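Local coordinates for autophagy protein 5 (PDB 2DYO) that takes part in autophagic vesicle formation and cytoplasm-to-vacuole transport, and is required for the selective degradation of the nucleus and of mitochondria, at residues P204-T209 and D277-I282; V253-I258 and S271-F276; S25-G30 and N57-F62; N17-I22 and V37-V42. One frame throughout, in Å; residues are numbered along the deposited sequence.

Two ubiquitin-like domains of one chain hold these contacts. Contacts 3 and 4 come first, in UblA; contacts 2 and 1 follow in UblB, contact 2 nested inside the loop that contact 1 closes. Contacts 1 and 2 have centres 8 Å apart and share the sheet in which strands 280-286 and 251-255 are neighbours. Contact 4 pairs strands 15-22 and 37-43; contact 3, its centre 16 Å away, joins the loop between those strands to residues 57-62. These two alternate along the chain and touch, Lys58 packing on Leu38. Both sheets have strand order 2-1-5-3-4, so the domains repeat one topology. Centres of contacts 1 and 3 lie 37 Å apart, nearest atoms of contacts 2 and 4 about 9 Å.

Contact 1: P204-T209 and D277-I282; sequences PLIIQT and DGFLYI
Ile206 and Tyr281 come together through matching torsions: CG1 of Ile206 (chi1 -72°) and CG of Tyr281 (chi1 -68°) each stand anti to their own carbonyl carbon, which sends both side chains the same way from paired positions. Ile206 CD1 therefore runs alongside the tyrosine and reaches CE2 of Tyr281 at 3.5 Å, while its CG2 branch lies 3.6 Å from CD2 of Tyr281. The same methyl also makes a CH-pi contact with Phe279: CD1 of Ile206 sits 4.1 Å from the centroid of the Phe279 ring and 27° off its normal, hence over a face. Pro204 CB meets Phe279 CD2 at 3.7 Å.

The other side of the sheet carries Leu205, Leu280, Ile207 and Ile282. CD1 of Leu205 lies 3.8 Å from CD2 of Leu280, and CG1 of Ile207 is 3.6 Å from CD1 of Ile282. Four backbone hydrogen bonds fix the register, from Leu280 N to Pro204 O, Ile206 N to Leu280 O, Ile282 N to Ile206 O and Gln208 N to Ile282 O.

Before the strand, Asp277 receives two bonds: Tyr281 OH reaches the syn lone pair of its OD1 at 2.6 Å, and Phe279 N meets OD2 from above the carboxylate plane at 3.0 Å, closing an Asx turn. The tyrosine is thus held at its hydroxyl as well as along its ring. Helix 142-159 packs on Pro204 and Phe279, and helix 266-273 on Leu280. Parallel strands 205-208 and 280-286, the domain's first and last in sequence, lie side by side as the central pair of the ubiquitin (beta-grasp) fold.

Contact 2: V253-I258 and S271-F276; sequences VICQGI and SKLRSF
Leu273 O, at the end of helix 266-273, lies in the plane of the Gln256 side-chain amide, 3.1 Å from Gln256 NE2. Seen from the acceptor the approach is less regular, because the donor stands 48° out of the carbonyl plane of Leu273 and not on a lone pair. The N-H...O angle of 161° is nevertheless close to straight. Glu45 OE1 is a second acceptor for the same NE2, so two oxygens hold the amide nitrogen.

A bend at chi2 (-77°) folds the glutamine chain back over the leucine, and the two side chains meet at an oblique angle, with CG of Gln256 3.9 Å from CG of Leu273. Beside it, Cys255 SG presses on Leu273 CB at 3.7 Å and on Leu273 CD2 at 3.9 Å. Ile258 adds a looser touch, its CD1 4.3 Å from Leu273 CD2. An alanine in place of Gln256 would probably leave both Leu273 O and Glu45 without this donor and open a gap beside Leu273.

Cys255 to Ile258 form a type I' turn, closed by Ile258 N to Cys255 O and by Cys255 N to Ile258 O, both 3.0 Å. Helix 4-12 also packs on Gln256 and Leu273, and the chain of another protein touches Leu273 and Ile258. A tight two-residue hairpin between strands 251-255 and 258-260 is met by the end of helix 266-273, which follows it in the connection from fourth to fifth strand of a ubiquitin-like (beta-grasp) domain.

Contact 3: S25-G30 and N57-F62; sequences SFLMKG and NKIKSF
Phe62 O takes the hydrogen bond of Met28 N at 2.8 Å, and a second, weaker group reaches the same oxygen: Leu27 CA makes a CA-H...O contact with Phe62 O at 3.5 Å. The amide nitrogen lies almost straight out from the carbonyl, yet the N-H...O angle is a bent 140°. Met28 CB also lies 3.4 Å from Phe62 O.

Leu27 supplies the apolar half. Chi1 (-49°) and chi2 (168°) together carry CD2 of Leu27 to Ile59 CB, which it meets at 3.8 Å; the two side chains cross at about a right angle. The methyl of Met28 bends back along the end of the other segment, CE lying 3.8 Å from Phe62 CA and 3.9 Å from Ser61 O.

Within 57-62, Phe62 N bonds Ile59 O at 2.9 Å in the turn that precedes the Phe62 carbonyl. The ring end of Phe26 leads off to Phe75 and to Leu123 and Met125 of strand 118-126, while Ser31 and Pro32 lie against Phe62. The loop after strand 15-22 is therefore joined to segment 57-62 by one backbone bond and a few aliphatic touches. Such chemistry depends little on side-chain polarity: the polar link is main chain to main chain, and the side chains across it contribute apolar contacts, partly at the surface.

Contact 4: N17-I22 and V37-V42; sequences NVLVSI and VLRIRV
Strands 17-22 and 37-42 run antiparallel, their axes at 164°, with Val18-Ile40 and Val20-Leu38 as hydrogen-bonded pairs: Val18 N to Ile40 O is 2.9 Å, and its return bond Ile40 N to Val18 O is 3.1 Å. Asn17 and Arg41 form a non-hydrogen-bonded pair whose side chains bond instead. Arg41 NH1 reaches Asn17 OD1 at 2.9 Å, from above the carbonyl plane (70° out of it), and the amide and guanidinium planes stand 50° apart. Bends at chi2 and chi3 curl the arginine back, which also brings its CD to 3.2 Å from Asn17 OD1.

On this same face Leu19 lies alongside Arg39, its CD1 3.5 Å from Arg39 CG, and touches Val37 CG1 with that methyl at 3.9 Å. The reverse face is aliphatic: Val18 CG2 meets Val42 CG2 at 3.8 Å, and Leu38 and Ile40 pack on Leu54 of helix 52-59.

Glu15 forms a salt bridge with Arg41 NE, and the backbone of another protein's chain accepts from both Arg41 NH1 and Asn17 ND2. Arg39 NH1 salt-bridges an acidic side chain of that other chain. A leucine replacing Arg41 would probably leave the Glu15 carboxylate without its charged mate and Asn17 OD1 without this donor. The hairpin divides its chemistry: Val18, Val20, Leu38 and Ile40 lie toward helix 52-59, and Asn17, Arg39 and Arg41, beside Leu19 and Val37, meet the bound protein.

Contact 1: P204-T209 and D277-I282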
loop_
_atom_site.group_PDB
_atom_site.type_symbol
_atom_site.label_atom_id
_atom_site.label_comp_id
_atom_site.label_asym_id
_atom_site.label_seq_id
_atom_site.Cartn_x
_atom_site.Cartn_y
_atom_site.Cartn_z
ATOM N N PRO A 204 2.068 1.797 -15.630
ATOM C CA PRO A 204 1.014 1.282 -14.751
ATOM C C PRO A 204 0.831 2.363 -13.687
ATOM O O PRO A 204 1.547 2.383 -12.678
ATOM C CB PRO A 204 1.633 0.011 -14.160
ATOM C CG PRO A 204 2.685 -0.385 -15.178
ATOM C CD PRO A 204 3.273 0.952 -15.545
ATOM N N LEU A 205 -0.111 3.263 -13.932
ATOM C CA LEU A 205 -0.369 4.373 -13.025
ATOM C C LEU A 205 -1.802 4.415 -12.521
ATOM O O LEU A 205 -2.751 4.289 -13.294
ATOM C CB LEU A 205 -0.065 5.695 -13.737
ATOM C CG LEU A 205 -0.402 6.992 -12.990
ATOM C CD1 LEU A 205 0.550 7.171 -11.807
ATOM C CD2 LEU A 205 -0.284 8.188 -13.956
ATOM N N ILE A 206 -1.943 4.598 -11.216
ATOM C CA ILE A 206 -3.245 4.715 -10.592
ATOM C C ILE A 206 -3.231 6.074 -9.905
ATOM O O ILE A 206 -2.274 6.412 -9.202
ATOM C CB ILE A 206 -3.487 3.593 -9.559
ATOM C CG1 ILE A 206 -3.714 2.273 -10.307
ATOM C CG2 ILE A 206 -4.685 3.946 -8.671
ATOM C CD1 ILE A 206 -3.874 1.059 -9.426
ATOM N N ILE A 207 -4.275 6.861 -10.143
ATOM C CA ILE A 207 -4.388 8.198 -9.560
ATOM C C ILE A 207 -5.597 8.238 -8.647
ATOM O O ILE A 207 -6.692 7.866 -9.054
ATOM C CB ILE A 207 -4.566 9.269 -10.654
ATOM C CG1 ILE A 207 -3.386 9.219 -11.629
ATOM C CG2 ILE A 207 -4.667 10.648 -10.013
ATOM C CD1 ILE A 207 -3.529 10.152 -12.833
ATOM N N GLN A 208 -5.398 8.689 -7.414
ATOM C CA GLN A 208 -6.490 8.753 -6.452
ATOM C C GLN A 208 -6.503 10.079 -5.709
ATOM O O GLN A 208 -5.502 10.792 -5.683
ATOM C CB GLN A 208 -6.351 7.619 -5.424
ATOM C CG GLN A 208 -5.160 7.800 -4.464
ATOM C CD GLN A 208 -5.070 6.706 -3.403
ATOM O OE1 GLN A 208 -5.864 5.768 -3.392
ATOM N NE2 GLN A 208 -4.100 6.828 -2.507
ATOM N N THR A 209 -7.651 10.409 -5.122
ATOM C CA THR A 209 -7.778 11.619 -4.315
ATOM C C THR A 209 -7.886 11.135 -2.868
ATOM O O THR A 209 -7.283 10.122 -2.515
ATOM C CB THR A 209 -9.031 12.445 -4.692
ATOM O OG1 THR A 209 -10.197 11.613 -4.639
ATOM C CG2 THR A 209 -8.875 13.040 -6.094
ATOM N N ASP A 277 3.123 -3.795 -5.601
ATOM C CA ASP A 277 2.217 -4.565 -6.449
ATOM C C ASP A 277 2.485 -4.232 -7.916
ATOM O O ASP A 277 1.751 -4.664 -8.803
ATOM C CB ASP A 277 0.751 -4.281 -6.108
ATOM C CG ASP A 277 0.351 -2.838 -6.358
ATOM O OD1 ASP A 277 -0.858 -2.553 -6.247
ATOM O OD2 ASP A 277 1.229 -1.994 -6.654
ATOM N N GLY A 278 3.546 -3.462 -8.160
ATOM C CA GLY A 278 3.911 -3.104 -9.522
ATOM C C GLY A 278 3.319 -1.816 -10.066
ATOM O O GLY A 278 3.765 -1.313 -11.100
ATOM N N PHE A 279 2.318 -1.277 -9.382
ATOM C CA PHE A 279 1.688 -0.037 -9.821
ATOM C C PHE A 279 2.261 1.189 -9.124
ATOM O O PHE A 279 2.625 1.136 -7.943
ATOM C CB PHE A 279 0.174 -0.060 -9.559
ATOM C CG PHE A 279 -0.623 -0.763 -10.621
ATOM C CD1 PHE A 279 -0.880 -2.126 -10.536
ATOM C CD2 PHE A 279 -1.122 -0.055 -11.710
ATOM C CE1 PHE A 279 -1.627 -2.776 -11.524
ATOM C CE2 PHE A 279 -1.869 -0.696 -12.700
ATOM C CZ PHE A 279 -2.119 -2.058 -12.605
ATOM N N LEU A 280 2.352 2.285 -9.869
ATOM C CA LEU A 280 2.800 3.556 -9.307
ATOM C C LEU A 280 1.510 4.236 -8.875
ATOM O O LEU A 280 0.575 4.349 -9.668
ATOM C CB LEU A 280 3.485 4.429 -10.359
ATOM C CG LEU A 280 3.704 5.877 -9.893
ATOM C CD1 LEU A 280 4.709 5.910 -8.733
ATOM C CD2 LEU A 280 4.206 6.713 -11.053
ATOM N N TYR A 281 1.444 4.674 -7.621
ATOM C CA TYR A 281 0.248 5.343 -7.131
ATOM C C TYR A 281 0.530 6.795 -6.787
ATOM O O TYR A 281 1.514 7.102 -6.114
ATOM C CB TYR A 281 -0.290 4.683 -5.853
ATOM C CG TYR A 281 -0.862 3.298 -6.010
ATOM C CD1 TYR A 281 -0.042 2.180 -6.006
ATOM C CD2 TYR A 281 -2.241 3.107 -6.118
ATOM C CE1 TYR A 281 -0.577 0.892 -6.096
ATOM C CE2 TYR A 281 -2.784 1.833 -6.213
ATOM C CZ TYR A 281 -1.947 0.731 -6.196
ATOM O OH TYR A 281 -2.477 -0.529 -6.248
ATOM N N ILE A 282 -0.316 7.700 -7.264
ATOM C CA ILE A 282 -0.140 9.084 -6.871
ATOM C C ILE A 282 -1.428 9.512 -6.201
ATOM O O ILE A 282 -2.527 9.072 -6.573
ATOM C CB ILE A 282 0.224 10.027 -8.047
ATOM C CG1 ILE A 282 -0.840 9.988 -9.134
ATOM C CG2 ILE A 282 1.591 9.638 -8.620
ATOM C CD1 ILE A 282 -0.452 10.821 -10.344
#

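Contact 2: V253-I258 and S271-F276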
loop_
_atom_site.group_PDB
_atom_site.type_symbol
_atom_site.label_atom_id
_atom_site.label_comp_id
_atom_site.label_asym_id
_atom_site.label_seq_id
_atom_site.Cartn_x
_atom_site.Cartn_y
_atom_site.Cartn_z
ATOM N N VAL A 253 0.962 16.655 -5.754
ATOM C CA VAL A 253 1.097 15.243 -6.065
ATOM C C VAL A 253 1.899 14.574 -4.962
ATOM O O VAL A 253 3.013 14.990 -4.666
ATOM C CB VAL A 253 1.827 15.049 -7.397
ATOM C CG1 VAL A 253 2.000 13.559 -7.694
ATOM C CG2 VAL A 253 1.038 15.732 -8.506
ATOM N N ILE A 254 1.312 13.548 -4.356
ATOM C CA ILE A 254 1.951 12.790 -3.287
ATOM C C ILE A 254 2.164 11.353 -3.760
ATOM O O ILE A 254 1.220 10.678 -4.177
ATOM C CB ILE A 254 1.068 12.745 -2.015
ATOM C CG1 ILE A 254 0.850 14.159 -1.470
ATOM C CG2 ILE A 254 1.715 11.845 -0.961
ATOM C CD1 ILE A 254 2.132 14.900 -1.127
ATOM N N CYS A 255 3.408 10.900 -3.708
ATOM C CA CYS A 255 3.757 9.542 -4.103
ATOM C C CYS A 255 4.629 8.979 -2.994
ATOM O O CYS A 255 5.581 9.626 -2.573
ATOM C CB CYS A 255 4.536 9.549 -5.420
ATOM S SG CYS A 255 4.975 7.922 -6.028
ATOM N N GLN A 256 4.303 7.783 -2.514
ATOM C CA GLN A 256 5.092 7.174 -1.450
ATOM C C GLN A 256 5.260 8.137 -0.272
ATOM O O GLN A 256 6.355 8.280 0.286
ATOM C CB GLN A 256 6.472 6.766 -1.978
ATOM C CG GLN A 256 6.448 5.573 -2.930
ATOM C CD GLN A 256 6.268 4.236 -2.218
ATOM O OE1 GLN A 256 6.174 4.176 -0.991
ATOM N NE2 GLN A 256 6.228 3.159 -2.991
ATOM N N GLY A 257 4.171 8.808 0.083
ATOM C CA GLY A 257 4.193 9.722 1.210
ATOM C C GLY A 257 4.992 11.004 1.091
ATOM O O GLY A 257 5.123 11.726 2.082
ATOM N N ILE A 258 5.532 11.306 -0.090
ATOM C CA ILE A 258 6.298 12.542 -0.246
ATOM C C ILE A 258 5.782 13.407 -1.396
ATOM O O ILE A 258 5.039 12.937 -2.257
ATOM C CB ILE A 258 7.808 12.271 -0.483
ATOM C CG1 ILE A 258 8.016 11.586 -1.835
ATOM C CG2 ILE A 258 8.370 11.407 0.643
ATOM C CD1 ILE A 258 9.469 11.553 -2.279
ATOM N N SER A 271 9.779 3.901 -12.244
ATOM C CA SER A 271 10.872 2.969 -12.003
ATOM C C SER A 271 11.429 2.991 -10.588
ATOM O O SER A 271 11.941 1.984 -10.114
ATOM C CB SER A 271 12.007 3.207 -13.005
ATOM O OG SER A 271 12.650 4.437 -12.752
ATOM N N LYS A 272 11.306 4.122 -9.904
ATOM C CA LYS A 272 11.844 4.239 -8.556
ATOM C C LYS A 272 10.833 4.207 -7.420
ATOM O O LYS A 272 11.088 3.601 -6.374
ATOM C CB LYS A 272 12.686 5.515 -8.462
ATOM C CG LYS A 272 13.942 5.445 -9.316
ATOM C CD LYS A 272 14.638 6.789 -9.444
ATOM C CE LYS A 272 15.920 6.635 -10.258
ATOM N NZ LYS A 272 16.477 7.937 -10.699
ATOM N N LEU A 273 9.690 4.852 -7.616
ATOM C CA LEU A 273 8.688 4.905 -6.565
ATOM C C LEU A 273 7.448 4.016 -6.700
ATOM O O LEU A 273 6.517 4.135 -5.903
ATOM C CB LEU A 273 8.266 6.365 -6.353
ATOM C CG LEU A 273 9.092 7.147 -5.321
ATOM C CD1 LEU A 273 10.584 6.934 -5.544
ATOM C CD2 LEU A 273 8.730 8.618 -5.394
ATOM N N ARG A 274 7.417 3.120 -7.685
ATOM C CA ARG A 274 6.249 2.246 -7.817
ATOM C C ARG A 274 6.114 1.427 -6.536
ATOM O O ARG A 274 7.102 1.186 -5.842
ATOM C CB ARG A 274 6.394 1.299 -9.011
ATOM C CG ARG A 274 7.500 0.263 -8.860
ATOM C CD ARG A 274 7.511 -0.687 -10.046
ATOM N NE ARG A 274 8.641 -1.613 -9.988
ATOM C CZ ARG A 274 8.915 -2.520 -10.920
ATOM N NH1 ARG A 274 8.141 -2.631 -11.989
ATOM N NH2 ARG A 274 9.972 -3.312 -10.784
ATOM N N SER A 275 4.890 1.011 -6.225
ATOM C CA SER A 275 4.628 0.225 -5.028
ATOM C C SER A 275 4.934 -1.261 -5.252
ATOM O O SER A 275 5.247 -1.674 -6.372
ATOM C CB SER A 275 3.178 0.420 -4.591
ATOM O OG SER A 275 2.926 1.791 -4.301
ATOM N N PHE A 276 4.822 -2.057 -4.189
ATOM C CA PHE A 276 5.144 -3.483 -4.250
ATOM C C PHE A 276 4.218 -4.361 -5.096
ATOM O O PHE A 276 4.498 -5.544 -5.283
ATOM C CB PHE A 276 5.253 -4.057 -2.826
ATOM C CG PHE A 276 3.940 -4.487 -2.236
ATOM C CD1 PHE A 276 3.614 -5.840 -2.145
ATOM C CD2 PHE A 276 3.029 -3.544 -1.768
ATOM C CE1 PHE A 276 2.391 -6.250 -1.598
ATOM C CE2 PHE A 276 1.801 -3.939 -1.217
ATOM C CZ PHE A 276 1.482 -5.298 -1.131
#

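Contact 3: S25-G30 and N57-F62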
loop_
_atom_site.group_PDB
_atom_site.type_symbol
_atom_site.label_atom_id
_atom_site.label_comp_id
_atom_site.label_asym_id
_atom_site.label_seq_id
_atom_site.Cartn_x
_atom_site.Cartn_y
_atom_site.Cartn_z
ATOM N N SER A 25 -18.292 -6.838 18.430
ATOM C CA SER A 25 -19.160 -7.776 17.730
ATOM C C SER A 25 -18.485 -9.138 17.554
ATOM O O SER A 25 -19.161 -10.159 17.439
ATOM C CB SER A 25 -19.551 -7.210 16.362
ATOM O OG SER A 25 -18.404 -6.947 15.571
ATOM N N PHE A 26 -17.153 -9.144 17.543
ATOM C CA PHE A 26 -16.366 -10.372 17.382
ATOM C C PHE A 26 -16.088 -11.069 18.710
ATOM O O PHE A 26 -15.814 -12.269 18.746
ATOM C CB PHE A 26 -14.994 -10.073 16.755
ATOM C CG PHE A 26 -15.039 -9.669 15.309
ATOM C CD1 PHE A 26 -15.493 -8.412 14.932
ATOM C CD2 PHE A 26 -14.591 -10.544 14.323
ATOM C CE1 PHE A 26 -15.497 -8.029 13.592
ATOM C CE2 PHE A 26 -14.591 -10.173 12.984
ATOM C CZ PHE A 26 -15.044 -8.914 12.618
ATOM N N LEU A 27 -16.156 -10.309 19.797
ATOM C CA LEU A 27 -15.826 -10.835 21.113
ATOM C C LEU A 27 -16.955 -11.175 22.080
ATOM O O LEU A 27 -18.085 -10.696 21.961
ATOM C CB LEU A 27 -14.847 -9.868 21.782
ATOM C CG LEU A 27 -13.677 -9.481 20.864
ATOM C CD1 LEU A 27 -12.901 -8.315 21.454
ATOM C CD2 LEU A 27 -12.770 -10.686 20.654
ATOM N N MET A 28 -16.614 -12.022 23.045
ATOM C CA MET A 28 -17.546 -12.458 24.074
ATOM C C MET A 28 -17.657 -11.373 25.135
ATOM O O MET A 28 -16.655 -10.915 25.683
ATOM C CB MET A 28 -17.062 -13.769 24.700
ATOM C CG MET A 28 -17.708 -15.018 24.099
ATOM S SD MET A 28 -16.874 -16.594 24.475
ATOM C CE MET A 28 -15.478 -16.053 25.521
ATOM N N LYS A 29 -18.889 -10.963 25.415
ATOM C CA LYS A 29 -19.141 -9.923 26.407
ATOM C C LYS A 29 -18.396 -10.220 27.704
ATOM O O LYS A 29 -18.622 -11.245 28.345
ATOM C CB LYS A 29 -20.640 -9.807 26.670
ATOM N N GLY A 30 -17.492 -9.319 28.073
ATOM C CA GLY A 30 -16.733 -9.495 29.297
ATOM C C GLY A 30 -15.271 -9.873 29.141
ATOM O O GLY A 30 -14.562 -10.002 30.137
ATOM N N ASN A 57 -5.234 -15.323 15.960
ATOM C CA ASN A 57 -4.522 -16.005 17.036
ATOM C C ASN A 57 -4.679 -15.329 18.395
ATOM O O ASN A 57 -4.593 -15.986 19.428
ATOM C CB ASN A 57 -3.031 -16.115 16.719
ATOM C CG ASN A 57 -2.243 -16.750 17.856
ATOM O OD1 ASN A 57 -2.436 -17.924 18.180
ATOM N ND2 ASN A 57 -1.360 -15.974 18.472
ATOM N N LYS A 58 -4.914 -14.020 18.400
ATOM C CA LYS A 58 -5.051 -13.302 19.660
ATOM C C LYS A 58 -6.461 -13.292 20.233
ATOM O O LYS A 58 -6.632 -13.260 21.451
ATOM C CB LYS A 58 -4.562 -11.856 19.509
ATOM C CG LYS A 58 -4.639 -11.065 20.809
ATOM C CD LYS A 58 -4.077 -9.660 20.674
ATOM C CE LYS A 58 -4.024 -8.982 22.035
ATOM N NZ LYS A 58 -3.391 -7.639 21.992
ATOM N N ILE A 59 -7.468 -13.325 19.369
ATOM C CA ILE A 59 -8.853 -13.287 19.828
ATOM C C ILE A 59 -9.588 -14.626 19.747
ATOM O O ILE A 59 -10.745 -14.726 20.156
ATOM C CB ILE A 59 -9.665 -12.243 19.028
ATOM C CG1 ILE A 59 -9.749 -12.660 17.556
ATOM C CG2 ILE A 59 -9.011 -10.878 19.142
ATOM C CD1 ILE A 59 -10.614 -11.746 16.707
ATOM N N LYS A 60 -8.919 -15.647 19.228
ATOM C CA LYS A 60 -9.524 -16.965 19.072
ATOM C C LYS A 60 -10.286 -17.460 20.300
ATOM O O LYS A 60 -11.452 -17.834 20.203
ATOM C CB LYS A 60 -8.450 -17.987 18.689
ATOM C CG LYS A 60 -7.268 -18.016 19.637
ATOM C CD LYS A 60 -6.199 -18.995 19.176
ATOM C CE LYS A 60 -5.007 -18.972 20.124
ATOM N NZ LYS A 60 -3.957 -19.958 19.746
ATOM N N SER A 61 -9.628 -17.449 21.452
ATOM C CA SER A 61 -10.237 -17.923 22.690
ATOM C C SER A 61 -11.397 -17.089 23.230
ATOM O O SER A 61 -12.082 -17.519 24.158
ATOM C CB SER A 61 -9.163 -18.046 23.774
ATOM O OG SER A 61 -8.157 -18.967 23.387
ATOM N N PHE A 62 -11.634 -15.912 22.660
ATOM C CA PHE A 62 -12.718 -15.062 23.150
ATOM C C PHE A 62 -13.758 -14.698 22.102
ATOM O O PHE A 62 -14.595 -13.826 22.335
ATOM C CB PHE A 62 -12.148 -13.775 23.754
ATOM C CG PHE A 62 -11.107 -14.007 24.812
ATOM C CD1 PHE A 62 -9.814 -14.383 24.462
ATOM C CD2 PHE A 62 -11.423 -13.868 26.159
ATOM C CE1 PHE A 62 -8.847 -14.613 25.440
ATOM C CE2 PHE A 62 -10.464 -14.096 27.145
ATOM C CZ PHE A 62 -9.174 -14.472 26.783
#

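Contact 4: N17-I22 and V37-V42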
loop_
_atom_site.group_PDB
_atom_site.type_symbol
_atom_site.label_atom_id
_atom_site.label_comp_id
_atom_site.label_asym_id
_atom_site.label_seq_id
_atom_site.Cartn_x
_atom_site.Cartn_y
_atom_site.Cartn_z
ATOM N N ASN A 17 3.099 2.976 12.214
ATOM C CA ASN A 17 2.578 2.552 13.504
ATOM C C ASN A 17 1.105 2.321 13.185
ATOM O O ASN A 17 0.447 3.196 12.623
ATOM C CB ASN A 17 2.698 3.665 14.559
ATOM C CG ASN A 17 4.133 3.956 14.950
ATOM O OD1 ASN A 17 4.936 3.042 15.145
ATOM N ND2 ASN A 17 4.459 5.236 15.091
ATOM N N VAL A 18 0.587 1.146 13.522
ATOM C CA VAL A 18 -0.810 0.849 13.243
ATOM C C VAL A 18 -1.543 0.357 14.479
ATOM O O VAL A 18 -1.130 -0.609 15.127
ATOM C CB VAL A 18 -0.943 -0.215 12.132
ATOM C CG1 VAL A 18 -2.410 -0.596 11.944
ATOM C CG2 VAL A 18 -0.362 0.327 10.833
ATOM N N LEU A 19 -2.634 1.034 14.805
ATOM C CA LEU A 19 -3.433 0.661 15.957
ATOM C C LEU A 19 -4.673 -0.063 15.467
ATOM O O LEU A 19 -5.582 0.549 14.911
ATOM C CB LEU A 19 -3.837 1.910 16.749
ATOM C CG LEU A 19 -4.547 1.642 18.078
ATOM C CD1 LEU A 19 -3.653 0.778 18.959
ATOM C CD2 LEU A 19 -4.885 2.966 18.767
ATOM N N VAL A 20 -4.701 -1.377 15.660
ATOM C CA VAL A 20 -5.843 -2.171 15.236
ATOM C C VAL A 20 -6.794 -2.426 16.399
ATOM O O VAL A 20 -6.374 -2.843 17.481
ATOM C CB VAL A 20 -5.397 -3.536 14.657
ATOM C CG1 VAL A 20 -6.622 -4.355 14.258
ATOM C CG2 VAL A 20 -4.493 -3.320 13.448
ATOM N N SER A 21 -8.076 -2.173 16.172
ATOM C CA SER A 21 -9.082 -2.406 17.196
ATOM C C SER A 21 -10.083 -3.417 16.659
ATOM O O SER A 21 -10.522 -3.323 15.512
ATOM C CB SER A 21 -9.800 -1.106 17.551
ATOM O OG SER A 21 -10.480 -0.593 16.423
ATOM N N ILE A 22 -10.436 -4.386 17.493
ATOM C CA ILE A 22 -11.383 -5.429 17.116
ATOM C C ILE A 22 -12.753 -5.079 17.682
ATOM O O ILE A 22 -12.925 -5.052 18.899
ATOM C CB ILE A 22 -10.956 -6.796 17.696
ATOM C CG1 ILE A 22 -9.488 -7.074 17.357
ATOM C CG2 ILE A 22 -11.863 -7.897 17.164
ATOM C CD1 ILE A 22 -9.175 -7.054 15.871
ATOM N N VAL A 37 -7.254 -5.078 21.140
ATOM C CA VAL A 37 -6.293 -4.066 20.710
ATOM C C VAL A 37 -4.927 -4.637 20.357
ATOM O O VAL A 37 -4.367 -5.438 21.105
ATOM C CB VAL A 37 -6.087 -2.992 21.807
ATOM C CG1 VAL A 37 -5.162 -1.897 21.300
ATOM C CG2 VAL A 37 -7.425 -2.406 22.223
ATOM N N LEU A 38 -4.400 -4.219 19.210
ATOM C CA LEU A 38 -3.081 -4.649 18.752
ATOM C C LEU A 38 -2.292 -3.432 18.289
ATOM O O LEU A 38 -2.776 -2.647 17.477
ATOM C CB LEU A 38 -3.194 -5.645 17.589
ATOM C CG LEU A 38 -3.749 -7.037 17.897
ATOM C CD1 LEU A 38 -5.165 -7.149 17.360
ATOM C CD2 LEU A 38 -2.857 -8.089 17.256
ATOM N N ARG A 39 -1.078 -3.279 18.804
ATOM C CA ARG A 39 -0.224 -2.153 18.432
ATOM C C ARG A 39 0.966 -2.714 17.684
ATOM O O ARG A 39 1.905 -3.237 18.284
ATOM C CB ARG A 39 0.226 -1.390 19.678
ATOM C CG ARG A 39 -0.938 -0.784 20.441
ATOM C CD ARG A 39 -1.431 -1.722 21.503
ATOM N NE ARG A 39 -0.800 -1.435 22.786
ATOM C CZ ARG A 39 -0.422 -2.363 23.656
ATOM N NH1 ARG A 39 -0.605 -3.645 23.381
ATOM N NH2 ARG A 39 0.129 -2.006 24.807
ATOM N N ILE A 40 0.920 -2.592 16.363
ATOM C CA ILE A 40 1.950 -3.157 15.507
ATOM C C ILE A 40 2.638 -2.224 14.516
ATOM O O ILE A 40 2.188 -1.111 14.254
ATOM C CB ILE A 40 1.345 -4.321 14.705
ATOM C CG1 ILE A 40 0.105 -3.823 13.948
ATOM C CG2 ILE A 40 0.945 -5.447 15.655
ATOM C CD1 ILE A 40 -0.546 -4.850 13.047
ATOM N N ARG A 41 3.752 -2.704 13.976
ATOM C CA ARG A 41 4.504 -1.976 12.969
ATOM C C ARG A 41 4.188 -2.703 11.674
ATOM O O ARG A 41 4.329 -3.927 11.586
ATOM C CB ARG A 41 6.003 -2.026 13.270
ATOM C CG ARG A 41 6.406 -1.113 14.420
ATOM C CD ARG A 41 6.298 0.354 14.008
ATOM N NE ARG A 41 7.413 0.770 13.161
ATOM C CZ ARG A 41 7.519 1.975 12.606
ATOM N NH1 ARG A 41 6.575 2.881 12.804
ATOM N NH2 ARG A 41 8.571 2.277 11.859
ATOM N N VAL A 42 3.740 -1.946 10.678
ATOM C CA VAL A 42 3.359 -2.512 9.393
ATOM C C VAL A 42 4.080 -1.809 8.252
ATOM O O VAL A 42 4.097 -0.577 8.189
ATOM C CB VAL A 42 1.840 -2.358 9.176
ATOM C CG1 VAL A 42 1.448 -2.853 7.795
ATOM C CG2 VAL A 42 1.082 -3.115 10.259
#